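PDB 6NYR: Crov588 from Cafeteriavirus, which is of unknown function but folds into a ring-shaped leucine-rich-repeat solenoid built from successive FNIP repeats. Local coordinates for residues Trp634-Leu645 with Asn658-Asp667. Numbering follows the deposited sequence.
Sequences WYFNQELTENVL and NKDIILKNID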
loop_
_atom_site.group_PDB
_atom_site.type_symbol
_atom_site.label_atom_id
_atom_site.label_comp_id
_atom_site.label_asym_id
_atom_site.label_seq_id
_atom_site.Cartn_x
_atom_site.Cartn_y
_atom_site.Cartn_z
ATOM N N TRP A 634 -7.132 19.456 -21.486
ATOM C CA TRP A 634 -8.100 18.867 -22.411
ATOM C C TRP A 634 -8.455 19.833 -23.531
ATOM O O TRP A 634 -8.408 19.473 -24.712
ATOM C CB TRP A 634 -9.337 18.474 -21.600
ATOM C CG TRP A 634 -10.307 17.524 -22.215
ATOM C CD1 TRP A 634 -10.191 16.862 -23.399
ATOM C CD2 TRP A 634 -11.561 17.120 -21.648
ATOM N NE1 TRP A 634 -11.299 16.075 -23.612
ATOM C CE2 TRP A 634 -12.153 16.215 -22.548
ATOM C CE3 TRP A 634 -12.238 17.438 -20.466
ATOM C CZ2 TRP A 634 -13.391 15.622 -22.301
ATOM C CZ3 TRP A 634 -13.467 16.852 -20.227
ATOM C CH2 TRP A 634 -14.032 15.957 -21.141
ATOM N N TYR A 635 -8.787 21.071 -23.183
ATOM C CA TYR A 635 -9.386 21.996 -24.135
ATOM C C TYR A 635 -8.364 22.791 -24.947
ATOM O O TYR A 635 -8.764 23.612 -25.780
ATOM C CB TYR A 635 -10.323 22.965 -23.395
ATOM C CG TYR A 635 -11.596 22.331 -22.862
ATOM C CD1 TYR A 635 -11.894 21.000 -23.113
ATOM C CD2 TYR A 635 -12.506 23.073 -22.119
ATOM C CE1 TYR A 635 -13.057 20.419 -22.634
ATOM C CE2 TYR A 635 -13.675 22.501 -21.636
ATOM C CZ TYR A 635 -13.943 21.173 -21.897
ATOM O OH TYR A 635 -15.097 20.593 -21.423
ATOM N N PHE A 636 -7.065 22.561 -24.751
ATOM C CA PHE A 636 -6.068 23.325 -25.488
ATOM C C PHE A 636 -6.088 22.939 -26.963
ATOM O O PHE A 636 -5.943 21.763 -27.312
ATOM C CB PHE A 636 -4.670 23.096 -24.920
ATOM C CG PHE A 636 -3.584 23.810 -25.681
ATOM C CD1 PHE A 636 -3.371 25.167 -25.504
ATOM C CD2 PHE A 636 -2.786 23.126 -26.580
ATOM C CE1 PHE A 636 -2.374 25.825 -26.205
ATOM C CE2 PHE A 636 -1.791 23.776 -27.284
ATOM C CZ PHE A 636 -1.583 25.128 -27.095
ATOM N N ASN A 637 -6.259 23.935 -27.824
ATOM C CA ASN A 637 -6.535 23.711 -29.240
ATOM C C ASN A 637 -5.868 24.802 -30.074
ATOM O O ASN A 637 -6.515 25.563 -30.795
ATOM C CB ASN A 637 -8.045 23.679 -29.465
ATOM C CG ASN A 637 -8.438 22.926 -30.713
ATOM O OD1 ASN A 637 -7.789 21.948 -31.090
ATOM N ND2 ASN A 637 -9.504 23.374 -31.369
ATOM N N GLN A 638 -4.543 24.901 -29.993
ATOM C CA GLN A 638 -3.791 25.918 -30.712
ATOM C C GLN A 638 -2.613 25.284 -31.438
ATOM O O GLN A 638 -2.020 24.312 -30.963
ATOM C CB GLN A 638 -3.276 27.017 -29.766
ATOM C CG GLN A 638 -4.358 27.771 -28.999
ATOM C CD GLN A 638 -5.296 28.533 -29.915
ATOM O OE1 GLN A 638 -6.511 28.367 -29.850
ATOM N NE2 GLN A 638 -4.733 29.382 -30.771
ATOM N N GLU A 639 -2.281 25.845 -32.599
ATOM C CA GLU A 639 -1.136 25.373 -33.359
ATOM C C GLU A 639 0.161 25.724 -32.639
ATOM O O GLU A 639 0.400 26.884 -32.291
ATOM C CB GLU A 639 -1.130 26.000 -34.759
ATOM C CG GLU A 639 -2.325 25.638 -35.644
ATOM C CD GLU A 639 -2.356 26.447 -36.940
ATOM O OE1 GLU A 639 -1.619 27.452 -37.036
ATOM O OE2 GLU A 639 -3.119 26.085 -37.859
ATOM N N LEU A 640 0.997 24.721 -32.408
ATOM C CA LEU A 640 2.359 24.949 -31.951
ATOM C C LEU A 640 3.300 24.919 -33.149
ATOM O O LEU A 640 3.156 24.082 -34.045
ATOM C CB LEU A 640 2.803 23.908 -30.925
ATOM C CG LEU A 640 2.159 23.965 -29.543
ATOM C CD1 LEU A 640 2.581 22.746 -28.737
ATOM C CD2 LEU A 640 2.536 25.243 -28.822
ATOM N N THR A 641 4.258 25.837 -33.160
ATOM C CA THR A 641 5.306 25.873 -34.168
ATOM C C THR A 641 6.635 25.552 -33.498
ATOM O O THR A 641 6.791 25.689 -32.282
ATOM C CB THR A 641 5.374 27.240 -34.853
ATOM O OG1 THR A 641 5.743 28.241 -33.896
ATOM C CG2 THR A 641 4.024 27.598 -35.465
ATOM N N GLU A 642 7.599 25.111 -34.307
ATOM C CA GLU A 642 8.881 24.691 -33.753
ATOM C C GLU A 642 9.654 25.877 -33.186
ATOM O O GLU A 642 10.425 25.715 -32.232
ATOM C CB GLU A 642 9.694 23.962 -34.825
ATOM C CG GLU A 642 9.030 22.661 -35.282
ATOM C CD GLU A 642 10.009 21.540 -35.581
ATOM O OE1 GLU A 642 11.164 21.606 -35.113
ATOM O OE2 GLU A 642 9.618 20.589 -36.294
ATOM N N ASN A 643 9.459 27.072 -33.748
ATOM C CA ASN A 643 10.146 28.269 -33.282
ATOM C C ASN A 643 9.566 28.828 -31.988
ATOM O O ASN A 643 10.079 29.833 -31.483
ATOM C CB ASN A 643 10.101 29.356 -34.362
ATOM C CG ASN A 643 8.680 29.726 -34.767
ATOM O OD1 ASN A 643 7.709 29.276 -34.159
ATOM N ND2 ASN A 643 8.556 30.557 -35.795
ATOM N N VAL A 644 8.524 28.202 -31.443
ATOM C CA VAL A 644 7.856 28.669 -30.234
ATOM C C VAL A 644 8.288 27.812 -29.054
ATOM O O VAL A 644 8.253 28.260 -27.903
ATOM C CB VAL A 644 6.326 28.634 -30.424
ATOM C CG1 VAL A 644 5.618 28.459 -29.102
ATOM C CG2 VAL A 644 5.848 29.898 -31.139
ATOM N N LEU A 645 8.674 26.587 -29.322
ATOM C CA LEU A 645 9.082 25.651 -28.276
ATOM C C LEU A 645 10.558 25.838 -27.953
ATOM O O LEU A 645 11.379 25.963 -28.873
ATOM C CB LEU A 645 8.829 24.223 -28.713
ATOM C CG LEU A 645 7.364 23.870 -28.995
ATOM C CD1 LEU A 645 7.257 22.521 -29.684
ATOM C CD2 LEU A 645 6.554 23.872 -27.709
ATOM N N ASN A 658 -6.737 16.380 -30.156
ATOM C CA ASN A 658 -6.392 17.611 -30.853
ATOM C C ASN A 658 -5.008 17.568 -31.489
ATOM O O ASN A 658 -4.536 18.596 -31.987
ATOM C CB ASN A 658 -6.474 18.816 -29.905
ATOM C CG ASN A 658 -7.895 19.186 -29.548
ATOM O OD1 ASN A 658 -8.781 19.174 -30.401
ATOM N ND2 ASN A 658 -8.121 19.526 -28.285
ATOM N N LYS A 659 -4.346 16.410 -31.487
ATOM C CA LYS A 659 -2.973 16.347 -31.981
ATOM C C LYS A 659 -2.878 16.919 -33.393
ATOM O O LYS A 659 -2.011 17.751 -33.688
ATOM C CB LYS A 659 -2.464 14.902 -31.932
ATOM C CG LYS A 659 -3.176 13.931 -32.860
ATOM C CD LYS A 659 -2.585 12.523 -32.738
ATOM C CE LYS A 659 -3.130 11.582 -33.808
ATOM N NZ LYS A 659 -2.806 12.033 -35.193
ATOM N N ASP A 660 -3.805 16.517 -34.269
ATOM C CA ASP A 660 -3.736 16.934 -35.666
ATOM C C ASP A 660 -3.760 18.449 -35.805
ATOM O O ASP A 660 -3.225 18.989 -36.782
ATOM C CB ASP A 660 -4.892 16.322 -36.459
ATOM C CG ASP A 660 -4.797 14.812 -36.565
ATOM O OD1 ASP A 660 -3.689 14.267 -36.378
ATOM O OD2 ASP A 660 -5.833 14.170 -36.841
ATOM N N ILE A 661 -4.370 19.150 -34.852
ATOM C CA ILE A 661 -4.398 20.607 -34.900
ATOM C C ILE A 661 -3.154 21.201 -34.252
ATOM O O ILE A 661 -2.629 22.218 -34.713
ATOM C CB ILE A 661 -5.680 21.140 -34.229
ATOM C CG1 ILE A 661 -6.925 20.600 -34.928
ATOM C CG2 ILE A 661 -5.673 22.669 -34.247
ATOM C CD1 ILE A 661 -7.370 21.392 -36.134
ATOM N N ILE A 662 -2.670 20.579 -33.175
ATOM C CA ILE A 662 -1.544 21.142 -32.440
ATOM C C ILE A 662 -0.243 20.912 -33.191
ATOM O O ILE A 662 0.654 21.763 -33.178
ATOM C CB ILE A 662 -1.483 20.538 -31.025
ATOM C CG1 ILE A 662 -2.801 20.763 -30.285
ATOM C CG2 ILE A 662 -0.323 21.132 -30.233
ATOM C CD1 ILE A 662 -2.947 19.925 -29.023
ATOM N N LEU A 663 -0.121 19.765 -33.853
ATOM C CA LEU A 663 1.106 19.370 -34.529
ATOM C C LEU A 663 1.023 19.557 -36.037
ATOM O O LEU A 663 1.849 19.004 -36.773
ATOM C CB LEU A 663 1.438 17.918 -34.182
ATOM C CG LEU A 663 1.498 17.628 -32.680
ATOM C CD1 LEU A 663 1.877 16.180 -32.402
ATOM C CD2 LEU A 663 2.478 18.573 -31.991
ATOM N N LYS A 664 0.042 20.331 -36.506
ATOM C CA LYS A 664 -0.083 20.627 -37.929
ATOM C C LYS A 664 1.258 21.020 -38.533
ATOM O O LYS A 664 1.678 20.472 -39.559
ATOM C CB LYS A 664 -1.111 21.745 -38.122
ATOM C CG LYS A 664 -1.542 22.001 -39.557
ATOM C CD LYS A 664 -2.093 23.423 -39.685
ATOM C CE LYS A 664 -2.545 23.749 -41.099
ATOM N NZ LYS A 664 -3.966 23.372 -41.337
ATOM N N ASN A 665 1.948 21.964 -37.897
ATOM C CA ASN A 665 3.181 22.544 -38.424
ATOM C C ASN A 665 4.413 21.993 -37.723
ATOM O O ASN A 665 5.362 22.734 -37.450
ATOM C CB ASN A 665 3.141 24.067 -38.300
ATOM C CG ASN A 665 1.852 24.664 -38.831
ATOM O OD1 ASN A 665 1.048 25.211 -38.072
ATOM N ND2 ASN A 665 1.655 24.574 -40.141
ATOM N N ILE A 666 4.427 20.700 -37.405
ATOM C CA ILE A 666 5.540 20.097 -36.678
ATOM C C ILE A 666 5.808 18.721 -37.273
ATOM O O ILE A 666 4.965 17.823 -37.170
ATOM C CB ILE A 666 5.258 19.980 -35.172
ATOM C CG1 ILE A 666 5.236 21.365 -34.528
ATOM C CG2 ILE A 666 6.296 19.094 -34.500
ATOM C CD1 ILE A 666 4.664 21.379 -33.128
ATOM N N ASP A 667 6.977 18.552 -37.884
ATOM C CA ASP A 667 7.414 17.243 -38.361
ATOM C C ASP A 667 7.762 16.399 -37.140
ATOM O O ASP A 667 8.849 16.527 -36.571
ATOM C CB ASP A 667 8.607 17.384 -39.299
ATOM C CG ASP A 667 8.749 16.201 -40.244
ATOM O OD1 ASP A 667 8.220 15.114 -39.928
ATOM O OD2 ASP A 667 9.394 16.358 -41.305
#
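Leu-640 and Ile-662 meet through both backbone and side chain. The amide N of Leu-640 donates to the carbonyl O of Ile-662 at 3.1 Å with an N-H...O angle of 161°. Two residues before Leu-640, the O of Gln-638 receives a CA-H...O contact from CA of the same Ile-662, at 3.5 Å with 152° at the hydrogen. Together they hold the end of the short helix 659-662 against the extended run 638-640.

Apolar packing follows the same line. The side chains of Leu-640 and Ile-662 run alongside each other in the same direction, CD1 of Leu-640 being 3.6 Å from CG2 of Ile-662. The other branch of Ile-662 serves Phe-636: with CG1 anti to the carbonyl carbon (chi1 -56°) and the chain extended beyond it, CD1 arrives at the ring edge, near its plane, 4.0 Å from CD2 of Phe-636. Farther on, CD1 of Ile-666 reaches CB of Leu-640 at 3.8 Å. Ile-662 and Leu-640 also touch strand 651-655, through Ile-654 and Leu-652, while Phe-636 stacks on Phe-632.

At the exposed margin, Glu-639 crosses Lys-664 at a slant. OE2 of Glu-639 lies 3.4 Å from the aliphatic CD of Lys-664, but 4.5 Å from its NZ, too long for a salt bridge; any attraction is probably weak.

Residues 658-667, following strand 651-655, thus pack their helix and type I turn (663-666) onto the loop between strands 629-631 and 651-655, which belongs to an FNIP repeat. Leu-663 touches strand 674-678 beyond, which places the contact near the C-terminal end of the circular leucine-rich-repeat solenoid.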